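Local coordinates for glucose-resistance amylase regulator (Weissella paramesenteroides ATCC 33313, PDB 4RK6), which binds glucose and, as a LacI-family regulator, probably controls transcription by binding operator DNA, at residues Ser108-Phe111 with Glu112-Asn115; Ile141-Thr144 with Arg145-Asn148; Ile129-Val132 with Gly133-Leu137. All blocks are in the same frame, centred on the assembly; numbering follows the deposited sequence.

Interaction 1 (Ser108-Phe111 with Glu112-Asn115); sequences SNEF and EMMN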
# COMPACT_ATOMS: atom_id res chain seq x y z
N SER A 108 -0.63 15.79 -12.38
CA SER A 108 0.71 16.22 -12.70
C SER A 108 0.79 16.33 -14.22
O SER A 108 0.11 15.58 -14.93
CB SER A 108 1.75 15.21 -12.18
OG SER A 108 1.66 15.05 -10.76
N ASN A 109 1.65 17.21 -14.71
CA ASN A 109 1.85 17.34 -16.14
C ASN A 109 2.77 16.25 -16.67
O ASN A 109 3.96 16.26 -16.40
CB ASN A 109 2.41 18.71 -16.49
CG ASN A 109 2.46 18.97 -18.00
OD1 ASN A 109 3.19 18.33 -18.75
ND2 ASN A 109 1.69 19.96 -18.44
N GLU A 110 2.20 15.32 -17.43
CA GLU A 110 2.91 14.11 -17.83
C GLU A 110 4.14 14.39 -18.70
O GLU A 110 5.20 13.82 -18.47
CB GLU A 110 1.97 13.11 -18.50
CG GLU A 110 1.05 12.37 -17.55
CD GLU A 110 1.72 11.16 -16.90
OE1 GLU A 110 2.85 10.78 -17.28
OE2 GLU A 110 1.08 10.57 -16.03
N PHE A 111 4.02 15.28 -19.68
CA PHE A 111 5.18 15.54 -20.51
C PHE A 111 6.29 16.23 -19.72
O PHE A 111 7.46 15.92 -19.90
CB PHE A 111 4.85 16.34 -21.77
CG PHE A 111 6.05 16.54 -22.64
CD1 PHE A 111 6.52 15.50 -23.45
CD2 PHE A 111 6.77 17.73 -22.59
CE1 PHE A 111 7.66 15.66 -24.20
CE2 PHE A 111 7.91 17.89 -23.35
CZ PHE A 111 8.35 16.85 -24.16
N GLU A 112 5.93 17.18 -18.86
CA GLU A 112 6.93 17.86 -18.04
C GLU A 112 7.66 16.88 -17.13
O GLU A 112 8.90 16.98 -16.98
CB GLU A 112 6.27 18.94 -17.20
CG GLU A 112 7.23 19.90 -16.52
CD GLU A 112 6.51 20.98 -15.73
OE1 GLU A 112 6.84 21.17 -14.55
OE2 GLU A 112 5.60 21.64 -16.29
N MSE A 113 6.92 15.95 -16.51
CA MSE A 113 7.56 14.92 -15.66
C MSE A 113 8.56 14.16 -16.46
O MSE A 113 9.74 14.08 -16.08
CB MSE A 113 6.57 13.91 -15.08
CG MSE A 113 5.70 14.52 -13.99
SE MSE A 113 4.86 13.08 -12.96
CE MSE A 113 3.47 12.59 -14.28
N MSE A 114 8.12 13.63 -17.59
CA MSE A 114 9.00 12.78 -18.41
C MSE A 114 10.16 13.54 -18.96
O MSE A 114 11.30 13.06 -18.95
CB MSE A 114 8.24 12.16 -19.57
CG MSE A 114 9.12 11.23 -20.39
SE MSE A 114 9.62 9.62 -19.36
CE MSE A 114 7.81 8.92 -19.16
N ASN A 115 9.90 14.73 -19.47
CA ASN A 115 10.96 15.54 -20.01
C ASN A 115 12.01 15.95 -18.96
O ASN A 115 13.19 15.98 -19.27
CB ASN A 115 10.37 16.75 -20.71
CG ASN A 115 11.38 17.44 -21.56
OD1 ASN A 115 11.90 16.87 -22.51
ND2 ASN A 115 11.70 18.68 -21.19
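Asn115 N donates a hydrogen bond to Phe111 O over 2.7 Å, the shortest of the bonds across the opening turns of helix 110-123. One residue ahead of the helix, Asn109 is gripped twice from its C-terminal side: its backbone O takes the N-H of Met113, and its amide OD1 takes that of Glu112 at 3.0 Å. The latter is an N-cap bond, nearly straight at the proton (167°), with the donor tilted out of the amide's carbonyl plane. With CG anti to the backbone N (chi1 -172°), the Asn109 amide is swung forward to meet a backbone N-H of the first turn. The helix capped here follows strand 104-108 and leads away from the sugar cleft of a two-domain, periplasmic-binding-protein-like fold, so its N-terminal end faces the pocket. Glu110, whose side chain is about 4 Å from the bound glucose, turns its carboxylate to Met113, a selenomethionine, whose methyl CE sits 3.5 Å from Glu110 CD, almost equally far from both oxygens. A bend at chi3 (-77°) brings that methyl over one face of the carboxylate, while SE lies 3.8 Å from Ser108 CB. The carboxylate's partner is Arg145, and Ser108 OG bonds to Gln242, a residue of the glucose pocket. On another side of the helix, Asn115 CB lies over one face of the Phe111 ring, 4.2 Å from its centroid and offset toward the rim, a CH-pi contact. The Asn115 amide runs nearly parallel to the ring, and its OD1 bonds to Ser152 of helix 144-155.

Interaction 2 (Ile141-Thr144 with Arg145-Asn148); sequences ISST and RRTN. With GLC (alpha-D-glucopyranose), chain C.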
# COMPACT_ATOMS: atom_id res chain seq x y z
N ILE A 141 -6.74 3.03 -24.55
CA ILE A 141 -6.01 3.84 -23.57
C ILE A 141 -4.72 4.39 -24.16
O ILE A 141 -3.88 3.64 -24.65
CB ILE A 141 -5.72 3.03 -22.28
CG1 ILE A 141 -7.05 2.64 -21.59
CG2 ILE A 141 -4.84 3.82 -21.31
CD1 ILE A 141 -6.93 1.53 -20.57
N SER A 142 -4.59 5.72 -24.08
CA SER A 142 -3.40 6.43 -24.55
C SER A 142 -2.18 5.87 -23.85
O SER A 142 -2.21 5.61 -22.63
CB SER A 142 -3.52 7.92 -24.23
OG SER A 142 -4.64 8.50 -24.86
N SER A 143 -1.12 5.65 -24.62
CA SER A 143 0.16 5.20 -24.07
C SER A 143 0.99 6.41 -23.70
O SER A 143 2.03 6.66 -24.28
CB SER A 143 0.91 4.31 -25.06
OG SER A 143 1.86 3.51 -24.36
N THR A 144 0.53 7.13 -22.67
CA THR A 144 1.02 8.45 -22.37
C THR A 144 2.52 8.50 -22.15
O THR A 144 3.22 9.31 -22.75
CB THR A 144 0.29 8.98 -21.12
OG1 THR A 144 -1.12 8.89 -21.34
CG2 THR A 144 0.70 10.42 -20.80
N ARG A 145 3.03 7.65 -21.26
CA ARG A 145 4.46 7.71 -20.92
C ARG A 145 5.37 7.23 -22.03
O ARG A 145 6.40 7.83 -22.28
CB ARG A 145 4.72 6.98 -19.61
CG ARG A 145 4.05 7.78 -18.50
CD ARG A 145 4.33 7.31 -17.08
NE ARG A 145 3.67 8.26 -16.20
CZ ARG A 145 3.42 8.08 -14.91
NH1 ARG A 145 3.81 6.97 -14.27
NH2 ARG A 145 2.75 9.02 -14.25
N ARG A 146 5.00 6.14 -22.68
CA ARG A 146 5.71 5.67 -23.87
C ARG A 146 5.85 6.80 -24.90
O ARG A 146 6.96 7.07 -25.40
CB ARG A 146 4.91 4.51 -24.48
CG ARG A 146 5.50 3.90 -25.74
CD ARG A 146 4.46 3.10 -26.51
NE ARG A 146 5.03 2.52 -27.72
CZ ARG A 146 5.35 1.23 -27.89
NH1 ARG A 146 5.17 0.33 -26.93
NH2 ARG A 146 5.85 0.84 -29.05
N THR A 147 4.73 7.43 -25.22
CA THR A 147 4.74 8.50 -26.21
C THR A 147 5.57 9.71 -25.77
O THR A 147 6.37 10.22 -26.54
CB THR A 147 3.30 8.86 -26.60
OG1 THR A 147 2.80 7.75 -27.36
CG2 THR A 147 3.26 10.11 -27.43
N ASN A 148 5.43 10.12 -24.51
CA ASN A 148 6.22 11.25 -24.02
C ASN A 148 7.71 10.97 -23.93
O ASN A 148 8.53 11.84 -24.18
CB ASN A 148 5.68 11.73 -22.67
CG ASN A 148 4.38 12.47 -22.79
OD1 ASN A 148 4.04 13.05 -23.84
ND2 ASN A 148 3.61 12.44 -21.73
C1 GLC C . -1.44 5.77 -12.40
C2 GLC C . -1.34 7.29 -12.30
C3 GLC C . 0.06 7.81 -12.53
C4 GLC C . 1.06 6.99 -11.71
C5 GLC C . 0.96 5.53 -12.17
C6 GLC C . 1.90 4.62 -11.39
O1 GLC C . -1.54 5.46 -13.73
O2 GLC C . -2.19 7.91 -13.26
O3 GLC C . 0.04 9.17 -12.09
O4 GLC C . 2.34 7.51 -11.86
O5 GLC C . -0.33 5.03 -11.93
O6 GLC C . 1.60 4.62 -10.04
O HOH W 1 2.91 4.25 -21.74
O HOH W 2 1.63 11.15 -24.55
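Thr147 N donates to Ser143 O at 3.0 Å and Asn148 N to Thr144 O at 2.9 Å, the opening i to i+4 bonds of helix 144-155, which the chain enters through an inverse gamma turn centred on Ser143. Although Ser143 stands at the N-cap position, its hydroxyl makes no capping bond. Instead, OG lies over the start of the Arg146 chain, 3.2 Å from Arg146 CB, and reaches the helix through a water that donates to Ser143 OG and accepts from Arg146 N; Lys136 O is its partner in the preceding loop. Thr144 and Asn148 run side by side in the same direction, with Thr144 CG2 3.7 Å from Asn148 ND2. A second water donates to Thr144 O and, weakly, to Asn148 OD1. In this periplasmic-binding-protein-like fold the first turn of the helix borders the sugar cleft, and Arg145 spans the distance. Its chain is extended from CG to NE, carrying the guanidinium out to glucose O4, which lies in the guanidinium plane at its edge. Arg145 NH1 and NH2 each donate to that oxygen at 2.9 Å, with N-H...O angles of 141° and 142°, a bent fork closing on one acceptor. Glu110 forms a salt bridge with Arg145 NE and probably helps to fix the rotation of the group, while Asp225, Thr96, Thr22 and Gln242 bond to the same sugar.

Interaction 3 (Ile129-Val132 with Gly133-Leu137); sequences IALV and GDTKL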
# COMPACT_ATOMS: atom_id res chain seq x y z
N ILE A 129 18.69 4.70 -23.17
CA ILE A 129 17.77 4.79 -22.02
C ILE A 129 16.53 3.95 -22.26
O ILE A 129 15.96 3.97 -23.35
CB ILE A 129 17.37 6.25 -21.70
CG1 ILE A 129 18.61 7.10 -21.48
CG2 ILE A 129 16.48 6.32 -20.46
CD1 ILE A 129 18.36 8.57 -21.21
N ALA A 130 16.12 3.19 -21.26
CA ALA A 130 14.91 2.39 -21.33
C ALA A 130 13.77 3.01 -20.51
O ALA A 130 14.00 3.60 -19.46
CB ALA A 130 15.19 0.98 -20.86
N LEU A 131 12.54 2.86 -21.02
CA LEU A 131 11.33 3.08 -20.25
C LEU A 131 10.81 1.71 -19.86
O LEU A 131 10.55 0.86 -20.72
CB LEU A 131 10.28 3.86 -21.06
CG LEU A 131 8.99 4.20 -20.31
CD1 LEU A 131 9.23 5.27 -19.27
CD2 LEU A 131 7.92 4.69 -21.28
N VAL A 132 10.66 1.48 -18.55
CA VAL A 132 10.26 0.18 -18.02
C VAL A 132 9.02 0.34 -17.15
O VAL A 132 8.99 1.19 -16.28
CB VAL A 132 11.37 -0.51 -17.18
CG1 VAL A 132 10.92 -1.87 -16.69
CG2 VAL A 132 12.64 -0.65 -18.02
N GLY A 133 8.00 -0.46 -17.41
CA GLY A 133 6.76 -0.39 -16.68
C GLY A 133 5.58 -0.54 -17.61
O GLY A 133 5.54 -1.47 -18.42
N ASP A 134 4.62 0.36 -17.49
CA ASP A 134 3.46 0.34 -18.37
C ASP A 134 3.80 1.09 -19.68
O ASP A 134 3.71 2.31 -19.75
CB ASP A 134 2.24 0.90 -17.64
CG ASP A 134 0.96 0.75 -18.45
OD1 ASP A 134 1.03 0.34 -19.61
OD2 ASP A 134 -0.12 1.04 -17.91
N THR A 135 4.22 0.33 -20.69
CA THR A 135 4.72 0.90 -21.95
C THR A 135 3.92 0.41 -23.17
O THR A 135 4.28 0.72 -24.29
CB THR A 135 6.20 0.55 -22.21
OG1 THR A 135 6.34 -0.84 -22.52
CG2 THR A 135 7.08 0.88 -21.02
N LYS A 136 2.87 -0.36 -22.93
CA LYS A 136 2.12 -1.00 -24.01
C LYS A 136 1.22 -0.04 -24.79
O LYS A 136 0.74 0.97 -24.26
CB LYS A 136 1.26 -2.14 -23.47
CG LYS A 136 0.18 -1.74 -22.47
CD LYS A 136 -0.50 -2.96 -21.86
CE LYS A 136 -1.70 -2.58 -21.00
NZ LYS A 136 -1.35 -1.80 -19.77
N LEU A 137 1.00 -0.39 -26.05
CA LEU A 137 -0.03 0.24 -26.89
C LEU A 137 -1.34 -0.53 -26.74
O LEU A 137 -1.33 -1.76 -26.59
CB LEU A 137 0.44 0.22 -28.35
CG LEU A 137 1.70 1.03 -28.63
CD1 LEU A 137 2.39 0.62 -29.93
CD2 LEU A 137 1.35 2.51 -28.66
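Leu131 and Thr135 pass one another with their side chains running in opposing senses where strand 129-132 runs out, and the close packing of this contact is theirs. The methyl CG2 of Thr135 comes 3.5 Å from Leu131 O and 3.9 Å from both Leu131 CG and CD2, touching the backbone and the side chain together. With chi1 at 71°, Thr135 OG1 sits between its own backbone N and carbonyl carbon while CG2 turns back to the strand; OG1 bonds to Gly167 O, so the hydroxyl is satisfied although buried. Between the two residues the chain turns at Gly133, which at phi/psi 139°/-131° takes a backbone shape that glycine allows. This is the C-terminal end of a parallel strand in an alpha/beta domain, the end at which periplasmic-binding-protein-like folds set their ligand loops, and the side chain of Asp134 is about 6 Å from the bound glucose. Away from the Thr135 methyl the contact is looser: the Asp134 side chain points away from the strand, and Lys136 folds round so that NZ meets Asp134 OD1 at 3.2 Å in a salt bridge, approaching from above the carboxylate plane. Lys136 NZ also bonds to Asn168 O, while exposed Leu137 packs beside Arg146.

Along the chain the order is interaction 1, interaction 3, interaction 2: the start of helix 110-123, the end of strand 129-132 with its loop, and the start of helix 144-155. These are successive elements of one alpha/beta domain. Interactions 2 and 3 have centres about 9 Å apart, and a probable hydrogen bond from Arg146 NH1 to Thr135 O helps to join them. Centres of interactions 1 and 2 are about 11 Å apart, with the Glu110-Arg145 pair as their connection; interactions 1 and 3, about 15 Å apart, meet through Met114 and Leu131. Two helix starts and a strand end thus converge beside the glucose, with Arg145 gripping it directly.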